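Malate oxidoreductase (PDB 1VL6) probably catalyses the NAD-dependent oxidative decarboxylation of malate to pyruvate, as a malic enzyme made of four copies of the chain in the assembly. Local coordinates at residues 123-128 against 152-157; 160-165 against 335-340; 166-171 against 204-209; 230-235 against 252-257; 356-361 against 377-382. One frame throughout, in Å; residues are numbered along the deposited sequence.

Interaction 1: residues 123-128 against 152-157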
# COMPACT_ATOMS: atom_id res chain seq x y z
N LYS A 123 -12.39 13.82 -31.95
CA LYS A 123 -12.11 12.46 -31.57
C LYS A 123 -11.71 12.31 -30.11
O LYS A 123 -12.25 11.44 -29.40
CB LYS A 123 -11.09 11.89 -32.53
CG LYS A 123 -11.73 11.74 -33.92
CD LYS A 123 -10.88 10.96 -34.88
CE LYS A 123 -11.39 11.15 -36.30
NZ LYS A 123 -10.55 10.43 -37.28
N ILE A 124 -10.84 13.21 -29.64
CA ILE A 124 -10.50 13.25 -28.21
C ILE A 124 -11.80 13.41 -27.42
O ILE A 124 -12.06 12.69 -26.45
CB ILE A 124 -9.53 14.46 -27.89
CG1 ILE A 124 -8.12 14.21 -28.37
CG2 ILE A 124 -9.50 14.82 -26.37
CD1 ILE A 124 -7.37 15.45 -28.61
N ILE A 125 -12.64 14.36 -27.84
CA ILE A 125 -13.88 14.63 -27.10
C ILE A 125 -14.72 13.35 -26.95
O ILE A 125 -15.14 12.99 -25.85
CB ILE A 125 -14.71 15.75 -27.79
CG1 ILE A 125 -14.02 17.07 -27.62
CG2 ILE A 125 -16.10 15.86 -27.17
CD1 ILE A 125 -14.63 18.16 -28.42
N SER A 126 -14.92 12.65 -28.05
CA SER A 126 -15.76 11.48 -27.95
C SER A 126 -15.10 10.36 -27.17
O SER A 126 -15.81 9.56 -26.56
CB SER A 126 -16.24 10.97 -29.32
OG SER A 126 -15.19 10.87 -30.24
N ILE A 127 -13.76 10.27 -27.20
CA ILE A 127 -13.09 9.25 -26.41
C ILE A 127 -13.30 9.54 -24.92
O ILE A 127 -13.65 8.70 -24.13
CB ILE A 127 -11.57 9.13 -26.74
CG1 ILE A 127 -11.34 8.61 -28.15
CG2 ILE A 127 -10.87 8.15 -25.79
CD1 ILE A 127 -9.96 8.95 -28.66
N VAL A 128 -13.10 10.76 -24.53
CA VAL A 128 -13.18 11.03 -23.12
C VAL A 128 -14.62 10.89 -22.61
O VAL A 128 -14.83 10.38 -21.51
CB VAL A 128 -12.61 12.37 -22.85
CG1 VAL A 128 -12.74 12.73 -21.38
CG2 VAL A 128 -11.16 12.39 -23.35
N LEU A 152 -12.12 21.49 -23.47
CA LEU A 152 -12.60 21.73 -22.12
C LEU A 152 -14.08 22.09 -22.08
O LEU A 152 -14.82 21.57 -21.31
CB LEU A 152 -11.80 22.82 -21.43
CG LEU A 152 -12.24 23.14 -20.01
CD1 LEU A 152 -12.08 21.87 -19.19
CD2 LEU A 152 -11.42 24.29 -19.43
N GLN A 153 -14.48 23.03 -22.92
CA GLN A 153 -15.81 23.55 -22.88
C GLN A 153 -16.81 22.45 -23.19
O GLN A 153 -17.81 22.29 -22.49
CB GLN A 153 -15.95 24.69 -23.86
CG GLN A 153 -17.31 25.40 -23.82
CD GLN A 153 -17.88 25.62 -25.22
OE1 GLN A 153 -18.35 24.66 -25.90
NE2 GLN A 153 -17.83 26.88 -25.68
N ARG A 154 -16.53 21.68 -24.24
CA ARG A 154 -17.47 20.66 -24.66
C ARG A 154 -17.62 19.58 -23.59
O ARG A 154 -18.73 19.17 -23.28
CB ARG A 154 -17.05 20.03 -25.98
CG ARG A 154 -17.12 20.95 -27.17
CD ARG A 154 -18.43 20.97 -27.92
NE ARG A 154 -18.78 19.63 -28.36
CZ ARG A 154 -18.32 19.05 -29.47
NH1 ARG A 154 -17.51 19.68 -30.30
NH2 ARG A 154 -18.67 17.81 -29.74
N LEU A 155 -16.51 19.12 -23.05
CA LEU A 155 -16.55 18.03 -22.11
C LEU A 155 -17.22 18.48 -20.83
O LEU A 155 -18.04 17.75 -20.24
CB LEU A 155 -15.14 17.49 -21.83
CG LEU A 155 -14.48 16.83 -23.05
CD1 LEU A 155 -13.03 16.48 -22.78
CD2 LEU A 155 -15.22 15.59 -23.51
N SER A 156 -16.90 19.68 -20.37
CA SER A 156 -17.52 20.13 -19.12
C SER A 156 -19.01 20.36 -19.34
O SER A 156 -19.80 20.07 -18.45
CB SER A 156 -16.84 21.34 -18.49
OG SER A 156 -16.27 22.16 -19.48
N GLU A 157 -19.40 20.81 -20.54
CA GLU A 157 -20.82 21.00 -20.86
C GLU A 157 -21.56 19.66 -20.96
O GLU A 157 -22.70 19.54 -20.51
CB GLU A 157 -21.00 21.69 -22.19
CG GLU A 157 -21.24 23.20 -22.16
CD GLU A 157 -21.00 23.92 -23.54
OE1 GLU A 157 -21.00 23.24 -24.65
OE2 GLU A 157 -20.78 25.18 -23.49
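The backbones of helical segments 123-128 and 152-157 come nearest at I125 and L155, whose CA atoms are 6.6 Å apart; the segment axes run roughly parallel, 10.1 Å apart at closest approach and crossing at -25°. I125 and L155 carry most of the contact, and the two branches of I125 do different work. Its CG2, anti to the backbone N, meets L155 CD2 at 3.8 Å. The longer branch lies beside the backbone N and ends in CD1, which rests over one face of the R154 guanidinium, offset toward its rim. There CD1 is 3.8 Å from R154 NH1. The same methyl also touches the inner chain of R154, at 3.9 Å from CB. Bends at chi2 and chi3 fold the R154 chain back, which brings CB, CG and the guanidinium all against this methyl. Its charged end is held by salt bridges from NE to E158 and from NH1 to E122. L155 splits its methyls between two partners: CD2 lies against I125, while CD1 meets V128 CG1 at 4.0 Å. The side chains of V128 and L155 cross at about a right angle. Below this apolar layer V128 rests on I138, and L155 on L140 and V163. Helices 121-130 and 147-158 thus pack side by side on a parallel sheet, each linking two of its strands. This is the layering of beta-alpha-beta units in the N-terminal domain of malic enzymes.

Interaction 2: residues 160-165 against 335-340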
# COMPACT_ATOMS: atom_id res chain seq x y z
N ASN A 160 -21.12 14.59 -16.98
CA ASN A 160 -21.73 14.77 -15.67
C ASN A 160 -20.81 14.39 -14.57
O ASN A 160 -21.25 13.97 -13.54
CB ASN A 160 -22.97 13.90 -15.57
CG ASN A 160 -24.13 14.49 -16.29
OD1 ASN A 160 -24.58 13.96 -17.30
ND2 ASN A 160 -24.59 15.64 -15.81
N ILE A 161 -19.53 14.45 -14.85
CA ILE A 161 -18.52 14.42 -13.85
C ILE A 161 -17.70 15.65 -14.14
O ILE A 161 -17.72 16.12 -15.26
CB ILE A 161 -17.66 13.17 -13.93
CG1 ILE A 161 -17.05 12.95 -15.34
CG2 ILE A 161 -18.43 12.02 -13.54
CD1 ILE A 161 -16.01 11.78 -15.42
N PRO A 162 -17.03 16.21 -13.14
CA PRO A 162 -16.29 17.44 -13.35
C PRO A 162 -15.13 17.19 -14.31
O PRO A 162 -14.58 16.07 -14.36
CB PRO A 162 -15.77 17.80 -11.93
CG PRO A 162 -15.73 16.50 -11.19
CD PRO A 162 -16.96 15.77 -11.74
N VAL A 163 -14.81 18.22 -15.10
CA VAL A 163 -13.68 18.19 -15.98
C VAL A 163 -12.91 19.46 -15.73
O VAL A 163 -13.47 20.53 -15.75
CB VAL A 163 -14.14 18.23 -17.42
CG1 VAL A 163 -12.95 18.11 -18.37
CG2 VAL A 163 -15.20 17.15 -17.69
N PHE A 164 -11.60 19.29 -15.52
CA PHE A 164 -10.70 20.35 -15.13
C PHE A 164 -9.48 20.23 -16.02
O PHE A 164 -9.00 19.11 -16.22
CB PHE A 164 -10.29 20.08 -13.69
CG PHE A 164 -9.35 21.10 -13.09
CD1 PHE A 164 -9.78 22.39 -12.79
CD2 PHE A 164 -8.06 20.76 -12.77
CE1 PHE A 164 -8.92 23.31 -12.21
CE2 PHE A 164 -7.17 21.68 -12.18
CZ PHE A 164 -7.61 22.96 -11.91
N HIS A 165 -8.99 21.35 -16.57
CA HIS A 165 -7.68 21.39 -17.27
C HIS A 165 -6.71 22.33 -16.56
O HIS A 165 -6.91 23.55 -16.56
CB HIS A 165 -7.87 21.84 -18.72
CG HIS A 165 -6.62 21.84 -19.53
ND1 HIS A 165 -6.52 22.55 -20.70
CD2 HIS A 165 -5.43 21.24 -19.35
CE1 HIS A 165 -5.31 22.38 -21.21
NE2 HIS A 165 -4.62 21.59 -20.41
N LYS A 335 -10.64 17.39 -5.63
CA LYS A 335 -11.23 16.65 -4.58
C LYS A 335 -12.61 17.23 -4.26
O LYS A 335 -13.57 16.52 -4.02
CB LYS A 335 -10.33 16.70 -3.36
CG LYS A 335 -10.74 15.68 -2.29
CD LYS A 335 -9.78 15.83 -1.12
CE LYS A 335 -10.05 14.80 0.00
NZ LYS A 335 -9.93 15.51 1.27
N GLY A 336 -12.72 18.53 -4.23
CA GLY A 336 -14.01 19.13 -3.93
C GLY A 336 -15.02 18.82 -4.98
O GLY A 336 -16.13 18.36 -4.68
N ALA A 337 -14.59 19.00 -6.22
CA ALA A 337 -15.47 18.82 -7.36
C ALA A 337 -15.97 17.40 -7.50
O ALA A 337 -17.14 17.14 -7.82
CB ALA A 337 -14.74 19.23 -8.63
N VAL A 338 -15.08 16.46 -7.30
CA VAL A 338 -15.45 15.06 -7.49
C VAL A 338 -16.43 14.61 -6.43
O VAL A 338 -17.31 13.81 -6.72
CB VAL A 338 -14.20 14.17 -7.49
CG1 VAL A 338 -14.59 12.72 -7.30
CG2 VAL A 338 -13.45 14.38 -8.76
N GLU A 339 -16.29 15.14 -5.22
CA GLU A 339 -17.20 14.83 -4.13
C GLU A 339 -18.58 15.46 -4.34
O GLU A 339 -19.59 14.84 -4.07
CB GLU A 339 -16.58 15.32 -2.85
CG GLU A 339 -17.17 14.79 -1.58
CD GLU A 339 -16.36 15.28 -0.40
OE1 GLU A 339 -15.18 14.82 -0.24
OE2 GLU A 339 -16.89 16.16 0.32
N LYS A 340 -18.60 16.70 -4.83
CA LYS A 340 -19.83 17.41 -5.18
C LYS A 340 -20.49 16.72 -6.37
O LYS A 340 -21.70 16.83 -6.59
CB LYS A 340 -19.46 18.83 -5.59
CG LYS A 340 -20.39 19.95 -5.13
CD LYS A 340 -19.76 21.33 -5.49
CE LYS A 340 -20.35 22.47 -4.71
NZ LYS A 340 -21.74 22.84 -5.21
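P162 meets A337 and V338 with its ring alone. The CB of P162 comes first and lies methyl-to-ring against A337 CB, at 3.7 Å. This is where the backbones are nearest, with the CA atoms of P162 and A337 6.2 Å apart. One atom further, P162 CG reaches the backbone of the helix. It sits 3.7 Å from A337 O and 3.9 Å from V338 N, over the peptide that joins the two residues. P162 CG also meets V338 CG2 at 3.9 Å. That methyl lies beside the backbone N of V338, anti to its carbonyl carbon, which places it next to the proline ring. P162 CD closes the ring and only skirts the helix, 4.2 Å from A337 O. The contact is therefore apolar and small, a rigid ring set against one turn of helix. I344 packs on both P162 and A337 and extends the same apolar patch. V163 sends its CB away from segment 335-340 and packs on L152 and L155 of helix 147-158. F164 returns to the side of P162 and packs on F330, I333 and M334 of helix 330-340. Side chains thus alternate along the chain, and a helix packs on each side of it. Within the chain, strand 163-165 is an outermost strand of the N-terminal parallel sheet. Helix 330-340, which follows the last strand of the NAD-binding sheet, packs against it. This edge strand thus has helices on both faces, a layered alpha/beta arrangement, and the contact joins the N-terminal sheet to the NAD-binding part of the malic enzyme fold.

Interaction 3: residues 166-171 against 204-209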
# COMPACT_ATOMS: atom_id res chain seq x y z
N ASP A 166 -5.70 21.76 -15.91
CA ASP A 166 -4.73 22.55 -15.16
C ASP A 166 -4.25 23.81 -15.78
O ASP A 166 -4.32 24.87 -15.19
CB ASP A 166 -3.44 21.78 -14.95
CG ASP A 166 -3.50 20.94 -13.79
OD1 ASP A 166 -4.03 19.81 -13.88
OD2 ASP A 166 -3.07 21.43 -12.71
N ASP A 167 -3.66 23.66 -16.95
CA ASP A 167 -2.94 24.76 -17.59
C ASP A 167 -3.83 25.93 -17.86
O ASP A 167 -3.36 27.05 -17.97
CB ASP A 167 -2.32 24.27 -18.89
CG ASP A 167 -1.29 23.15 -18.65
OD1 ASP A 167 -0.22 23.61 -18.15
OD2 ASP A 167 -1.51 21.88 -18.82
N GLN A 168 -5.12 25.67 -17.96
CA GLN A 168 -6.11 26.71 -18.12
C GLN A 168 -6.59 27.17 -16.77
O GLN A 168 -6.35 28.31 -16.40
CB GLN A 168 -7.30 26.17 -18.95
CG GLN A 168 -7.00 25.81 -20.42
CD GLN A 168 -8.28 25.66 -21.25
OE1 GLN A 168 -9.08 26.59 -21.33
NE2 GLN A 168 -8.45 24.51 -21.89
N GLN A 169 -7.29 26.29 -16.05
CA GLN A 169 -8.08 26.70 -14.85
C GLN A 169 -7.21 26.77 -13.59
O GLN A 169 -7.37 27.67 -12.76
CB GLN A 169 -9.33 25.79 -14.62
CG GLN A 169 -10.27 25.78 -15.85
CD GLN A 169 -11.22 24.61 -15.89
OE1 GLN A 169 -10.78 23.47 -15.92
NE2 GLN A 169 -12.53 24.88 -15.86
N GLY A 170 -6.29 25.85 -13.46
CA GLY A 170 -5.37 25.84 -12.34
C GLY A 170 -4.43 27.02 -12.38
O GLY A 170 -4.29 27.76 -11.41
N THR A 171 -3.80 27.24 -13.52
CA THR A 171 -2.90 28.37 -13.62
C THR A 171 -3.63 29.63 -13.37
O THR A 171 -3.11 30.51 -12.71
CB THR A 171 -2.32 28.47 -14.99
OG1 THR A 171 -1.66 27.26 -15.33
CG2 THR A 171 -1.20 29.54 -15.02
N GLY A 204 -2.83 32.04 -20.63
CA GLY A 204 -3.02 33.48 -20.81
C GLY A 204 -4.47 33.91 -21.03
O GLY A 204 -4.98 34.82 -20.39
N TYR A 205 -5.12 33.21 -21.94
CA TYR A 205 -6.54 33.37 -22.22
C TYR A 205 -7.36 33.36 -20.92
O TYR A 205 -8.21 34.24 -20.70
CB TYR A 205 -6.97 32.21 -23.13
CG TYR A 205 -8.42 32.19 -23.53
CD1 TYR A 205 -8.88 32.96 -24.59
CD2 TYR A 205 -9.33 31.39 -22.86
CE1 TYR A 205 -10.18 32.97 -24.95
CE2 TYR A 205 -10.67 31.37 -23.24
CZ TYR A 205 -11.08 32.17 -24.28
OH TYR A 205 -12.38 32.17 -24.66
N ASN A 206 -7.10 32.36 -20.07
CA ASN A 206 -7.90 32.23 -18.87
C ASN A 206 -7.53 33.25 -17.81
O ASN A 206 -8.42 33.76 -17.08
CB ASN A 206 -7.80 30.84 -18.29
CG ASN A 206 -8.59 29.84 -19.09
OD1 ASN A 206 -9.75 29.63 -18.82
ND2 ASN A 206 -7.94 29.16 -20.04
N ILE A 207 -6.24 33.56 -17.73
CA ILE A 207 -5.76 34.60 -16.80
C ILE A 207 -6.45 35.93 -17.13
O ILE A 207 -6.93 36.65 -16.24
CB ILE A 207 -4.24 34.76 -16.87
CG1 ILE A 207 -3.55 33.57 -16.18
CG2 ILE A 207 -3.81 36.04 -16.21
CD1 ILE A 207 -2.12 33.32 -16.67
N VAL A 208 -6.52 36.25 -18.41
CA VAL A 208 -7.19 37.49 -18.80
C VAL A 208 -8.62 37.50 -18.29
O VAL A 208 -9.07 38.46 -17.69
CB VAL A 208 -7.18 37.63 -20.32
CG1 VAL A 208 -8.09 38.82 -20.77
CG2 VAL A 208 -5.76 37.79 -20.81
N LYS A 209 -9.35 36.43 -18.55
CA LYS A 209 -10.75 36.37 -18.15
C LYS A 209 -10.96 36.40 -16.62
O LYS A 209 -11.90 37.00 -16.14
CB LYS A 209 -11.42 35.11 -18.75
CG LYS A 209 -11.77 35.27 -20.20
CD LYS A 209 -12.46 34.05 -20.71
CE LYS A 209 -13.00 34.24 -22.11
NZ LYS A 209 -13.70 32.99 -22.47
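Q168 and N206 set their amides obliquely against each other, with the two planes 49° apart. One hydrogen bond joins them, from N206 ND2 to Q168 OE1 at 3.1 Å. The N-H points fairly straight at the oxygen, at 164°. It arrives in the carbonyl plane of Q168, on a lone pair of OE1. The CG of N206 lies beside its backbone N, anti to the carbonyl carbon. This carries the amide across the CB of Q168, while N206 CB sits 3.5 Å from Q168 O. N206 ND2 also bonds to A202 O, so the amide spans the neighbouring helix and its own first turn. The NE2 of Q168 is likewise held, by C148 O and H165 ND1. This region is consistent with a Rossmann-type nucleotide fold. G204 would be the last glycine of a GxGxxG pattern, and helix 202-214 follows strand 194-198. The N-terminal part of helix 166-186 meets helix 202-214 near the start of the latter. Replacing N206 by a leucine removes the donor and would probably leave Q168 OE1 and A202 O without this N-H partner. A second, apolar touch lies about one turn further along helix 166-186. There T171 CG2 and I207 CD1 meet at 4.2 Å. The CB of T171 points toward segment 204-209, whereas I207 comes near only with the end of its side chain.

Interaction 4: residues 230-235 against 252-257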
# COMPACT_ATOMS: atom_id res chain seq x y z
N GLU A 230 -8.26 44.41 -32.09
CA GLU A 230 -9.06 44.16 -33.34
C GLU A 230 -8.63 44.97 -34.56
O GLU A 230 -8.66 44.46 -35.69
CB GLU A 230 -10.56 44.45 -33.22
CG GLU A 230 -11.40 43.21 -33.01
CD GLU A 230 -12.73 43.27 -33.71
OE1 GLU A 230 -12.81 42.92 -34.89
OE2 GLU A 230 -13.71 43.65 -33.07
N ASN A 231 -8.28 46.25 -34.34
CA ASN A 231 -7.88 47.16 -35.45
C ASN A 231 -6.57 46.78 -36.14
O ASN A 231 -6.31 47.28 -37.24
CB ASN A 231 -7.60 48.61 -34.99
CG ASN A 231 -8.80 49.28 -34.36
OD1 ASN A 231 -8.72 49.69 -33.18
ND2 ASN A 231 -9.90 49.42 -35.11
N ASP A 232 -5.68 46.02 -35.48
CA ASP A 232 -4.45 45.50 -36.18
C ASP A 232 -4.62 43.98 -36.27
O ASP A 232 -4.27 43.26 -35.31
CB ASP A 232 -3.09 45.81 -35.50
CG ASP A 232 -3.11 47.07 -34.65
OD1 ASP A 232 -3.30 48.18 -35.22
OD2 ASP A 232 -2.89 47.04 -33.41
N PRO A 233 -5.15 43.48 -37.39
CA PRO A 233 -5.66 42.10 -37.47
C PRO A 233 -4.53 41.07 -37.42
O PRO A 233 -4.72 39.90 -37.01
CB PRO A 233 -6.33 42.06 -38.84
CG PRO A 233 -5.52 43.10 -39.68
CD PRO A 233 -5.17 44.18 -38.70
N GLU A 234 -3.34 41.52 -37.84
CA GLU A 234 -2.10 40.76 -37.65
C GLU A 234 -2.03 40.14 -36.26
O GLU A 234 -1.58 39.01 -36.09
CB GLU A 234 -0.85 41.67 -37.79
CG GLU A 234 -0.76 42.52 -39.06
CD GLU A 234 -0.63 41.70 -40.35
OE1 GLU A 234 -0.34 40.47 -40.25
OE2 GLU A 234 -0.81 42.29 -41.47
N THR A 235 -2.48 40.89 -35.26
CA THR A 235 -2.33 40.50 -33.85
C THR A 235 -3.23 39.36 -33.41
O THR A 235 -3.10 38.90 -32.28
CB THR A 235 -2.59 41.73 -32.91
OG1 THR A 235 -3.94 42.22 -33.05
CG2 THR A 235 -1.73 42.94 -33.30
N ARG A 252 -7.04 51.32 -26.00
CA ARG A 252 -6.84 51.05 -27.44
C ARG A 252 -5.38 51.27 -27.85
O ARG A 252 -5.09 51.80 -28.88
CB ARG A 252 -7.82 51.88 -28.26
CG ARG A 252 -9.18 51.94 -27.61
CD ARG A 252 -10.25 52.55 -28.48
NE ARG A 252 -10.99 51.49 -29.14
CZ ARG A 252 -11.37 51.50 -30.40
NH1 ARG A 252 -11.09 52.53 -31.20
NH2 ARG A 252 -12.03 50.46 -30.89
N LEU A 253 -4.48 50.82 -27.00
CA LEU A 253 -3.05 50.75 -27.29
C LEU A 253 -2.67 49.80 -28.42
O LEU A 253 -3.33 48.76 -28.64
CB LEU A 253 -2.34 50.22 -26.05
CG LEU A 253 -2.38 51.15 -24.83
CD1 LEU A 253 -1.67 50.49 -23.69
CD2 LEU A 253 -1.73 52.49 -25.17
N SER A 254 -1.54 50.11 -29.06
CA SER A 254 -1.04 49.34 -30.18
C SER A 254 0.49 49.35 -30.29
O SER A 254 1.07 50.41 -30.24
CB SER A 254 -1.69 49.91 -31.44
OG SER A 254 -0.90 49.67 -32.57
N GLY A 255 1.12 48.19 -30.49
CA GLY A 255 2.57 48.06 -30.52
C GLY A 255 3.05 46.81 -29.81
O GLY A 255 2.28 45.89 -29.54
N ASP A 256 4.33 46.79 -29.45
CA ASP A 256 4.99 45.59 -28.92
C ASP A 256 4.88 45.52 -27.40
O ASP A 256 4.30 46.40 -26.77
CB ASP A 256 6.48 45.51 -29.39
CG ASP A 256 7.28 46.77 -29.04
OD1 ASP A 256 6.85 47.47 -28.09
OD2 ASP A 256 8.33 47.15 -29.67
N LEU A 257 5.43 44.47 -26.81
CA LEU A 257 5.43 44.33 -25.35
C LEU A 257 6.00 45.54 -24.63
O LEU A 257 5.52 45.97 -23.58
CB LEU A 257 6.21 43.08 -24.96
CG LEU A 257 6.31 42.72 -23.47
CD1 LEU A 257 4.98 42.44 -22.83
CD2 LEU A 257 7.20 41.50 -23.28
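D232 and S254 meet where two surface loops of the NAD-binding domain run side by side. The first follows strand 226-227, at the edge of the sheet, and the second leads into helix 257-261. The CA atoms of D232 and S254 are 7.9 Å apart, so the side chains bridge the gap. The OG of S254 donates a weak hydrogen bond to D232 OD2 at 3.4 Å. S254 places OG roughly anti to its backbone N (chi1 154°), which turns it to the carboxylate. S254 CB follows behind, 3.7 Å from D232 OD2. An alanine in place of D232 would take away the carboxylate and is likely to leave S254 OG without its acceptor across the loops. The backbone of D232 has its own task. Its O accepts from T235 N at 3.0 Å and from T235 OG1, the hydroxyl lying nearly in line with the carbonyl. These bonds fix the short 3-10 turn 233-235, which leads toward helix 239-246. The second loop is tied to the sheet edge by backbone bonding of G255 with I227. Beyond it D256 is the N-cap of helix 257-261, its OD1 bonded to T259 N. R252 lies at the exposed side of the contact. Its chain bends at chi3, and its guanidinium stands at about a right angle to the amide plane of N231. The end of N231 lies over one face of the guanidinium, in loose contact at the solvent-exposed surface.

Interaction 5: residues 356-361 against 377-382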
# COMPACT_ATOMS: atom_id res chain seq x y z
N ILE A 356 -6.75 30.23 -1.56
CA ILE A 356 -5.26 30.26 -1.68
C ILE A 356 -4.71 31.61 -1.15
O ILE A 356 -3.79 31.66 -0.37
CB ILE A 356 -4.84 29.99 -3.10
CG1 ILE A 356 -5.12 28.53 -3.45
CG2 ILE A 356 -3.39 30.31 -3.30
CD1 ILE A 356 -5.12 28.30 -4.91
N ALA A 357 -5.36 32.71 -1.53
CA ALA A 357 -4.86 34.02 -1.13
C ALA A 357 -4.88 34.17 0.37
O ALA A 357 -3.99 34.77 0.94
CB ALA A 357 -5.64 35.14 -1.77
N ARG A 358 -5.91 33.65 1.03
CA ARG A 358 -6.03 33.91 2.46
C ARG A 358 -5.18 32.87 3.18
O ARG A 358 -5.05 32.90 4.40
CB ARG A 358 -7.49 33.92 2.94
CG ARG A 358 -8.07 32.55 3.14
CD ARG A 358 -9.56 32.49 3.52
NE ARG A 358 -10.00 31.09 3.47
CZ ARG A 358 -9.74 30.19 4.43
NH1 ARG A 358 -9.05 30.55 5.51
NH2 ARG A 358 -10.17 28.92 4.31
N SER A 359 -4.57 31.94 2.45
CA SER A 359 -3.86 30.89 3.15
C SER A 359 -2.47 31.35 3.59
O SER A 359 -1.66 30.55 4.00
CB SER A 359 -3.87 29.60 2.31
OG SER A 359 -5.16 28.96 2.39
N CYS A 360 -2.17 32.65 3.51
CA CYS A 360 -0.96 33.17 4.09
C CYS A 360 -1.12 34.61 4.39
O CYS A 360 -2.09 35.20 3.95
CB CYS A 360 0.19 33.01 3.12
SG CYS A 360 0.15 34.08 1.65
N GLU A 361 -0.19 35.17 5.16
CA GLU A 361 -0.08 36.63 5.32
C GLU A 361 0.95 37.16 4.28
O GLU A 361 2.16 36.88 4.32
CB GLU A 361 0.24 36.96 6.78
CG GLU A 361 -0.01 38.43 7.16
CD GLU A 361 -1.43 38.90 6.85
OE1 GLU A 361 -2.39 38.25 7.37
OE2 GLU A 361 -1.60 39.91 6.10
N HIS A 377 -4.24 22.98 0.86
CA HIS A 377 -5.03 21.97 0.17
C HIS A 377 -6.32 21.68 0.91
O HIS A 377 -7.35 21.49 0.30
CB HIS A 377 -4.21 20.70 0.00
CG HIS A 377 -2.95 20.95 -0.73
ND1 HIS A 377 -2.94 21.42 -2.02
CD2 HIS A 377 -1.66 20.87 -0.34
CE1 HIS A 377 -1.69 21.59 -2.41
NE2 HIS A 377 -0.90 21.26 -1.41
N LEU A 378 -6.27 21.68 2.22
CA LEU A 378 -7.50 21.63 2.99
C LEU A 378 -8.42 22.83 2.74
O LEU A 378 -9.65 22.66 2.57
CB LEU A 378 -7.20 21.60 4.47
CG LEU A 378 -6.47 20.37 4.95
CD1 LEU A 378 -6.20 20.49 6.45
CD2 LEU A 378 -7.28 19.11 4.66
N ASN A 379 -7.86 24.02 2.72
CA ASN A 379 -8.68 25.20 2.53
C ASN A 379 -9.30 25.27 1.15
O ASN A 379 -10.45 25.61 1.02
CB ASN A 379 -7.91 26.48 2.79
CG ASN A 379 -7.51 26.63 4.25
OD1 ASN A 379 -8.06 26.01 5.17
ND2 ASN A 379 -6.51 27.45 4.46
N VAL A 380 -8.56 24.90 0.14
CA VAL A 380 -9.09 24.90 -1.22
C VAL A 380 -10.20 23.84 -1.34
O VAL A 380 -11.28 24.09 -1.85
CB VAL A 380 -7.96 24.60 -2.23
CG1 VAL A 380 -8.54 24.37 -3.59
CG2 VAL A 380 -6.95 25.72 -2.24
N TYR A 381 -9.92 22.65 -0.85
CA TYR A 381 -10.94 21.61 -0.82
C TYR A 381 -12.20 22.11 -0.15
O TYR A 381 -13.27 21.93 -0.67
CB TYR A 381 -10.44 20.36 -0.09
CG TYR A 381 -11.56 19.43 0.28
CD1 TYR A 381 -12.22 18.69 -0.66
CD2 TYR A 381 -11.93 19.27 1.61
CE1 TYR A 381 -13.24 17.80 -0.30
CE2 TYR A 381 -12.93 18.40 1.99
CZ TYR A 381 -13.60 17.67 1.03
OH TYR A 381 -14.63 16.83 1.42
N THR A 382 -12.08 22.68 1.04
CA THR A 382 -13.27 23.15 1.77
C THR A 382 -14.00 24.23 0.95
O THR A 382 -15.22 24.25 0.84
CB THR A 382 -12.90 23.79 3.09
OG1 THR A 382 -12.37 22.82 3.99
CG2 THR A 382 -14.15 24.27 3.76
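S359 turns its OG beside its own backbone N (chi1 -76°), and N379 does the same with its CG, which brings hydroxyl and amide together. N379 ND2 donates to S359 OG at 2.9 Å. The bond is almost straight, at 173°, and the oxygen lies in the plane of the N379 amide. S359 OG also bonds to A355 O, four residues back in helix 346-358. R358 approaches the same amide from another direction. Its CG sits between the backbone N and the carbonyl carbon, and the extended chain brings NH2 to 3.5 Å from N379 CG. The guanidinium and amide planes are 38° apart, an oblique approach. The contact joins the C-terminal end of helix 346-358 to helix 374-386, near the C terminus of the chain, as helix-to-helix packing within the NAD-binding part of the malic enzyme fold. Helix 374-386 also faces the fourth subunit, where L378 packs on L378 and N379 on K375 of that subunit. Deeper in, I356 CG1 meets V380 CG2 at 3.6 Å. I356 CD1 follows along the same methyl at 4.1 Å. I356 also packs on V173 and A177 of helix 166-186, and V380 on I333 of helix 330-340.

Along the chain, interaction 1 closes first, pairing two helices on the N-terminal sheet. Interaction 2 opens at 160-165, leading into strand 163-165. Its long loop closes only at 335-340, and interactions 3 and 4 nest inside it, one after the other. Interaction 3 joins the helix after that strand to the first helix of the Rossmann-type region. Interaction 4 lies farther out, on surface loops about 22 Å from interaction 3 between centres. Interaction 5 follows and ties the C-terminal helices together. None of the loops cross. Interactions 1, 2 and 3 touch one another through L152, V163, F164, Q168 and Q169. E339 and Y381 join interaction 2 to interaction 5.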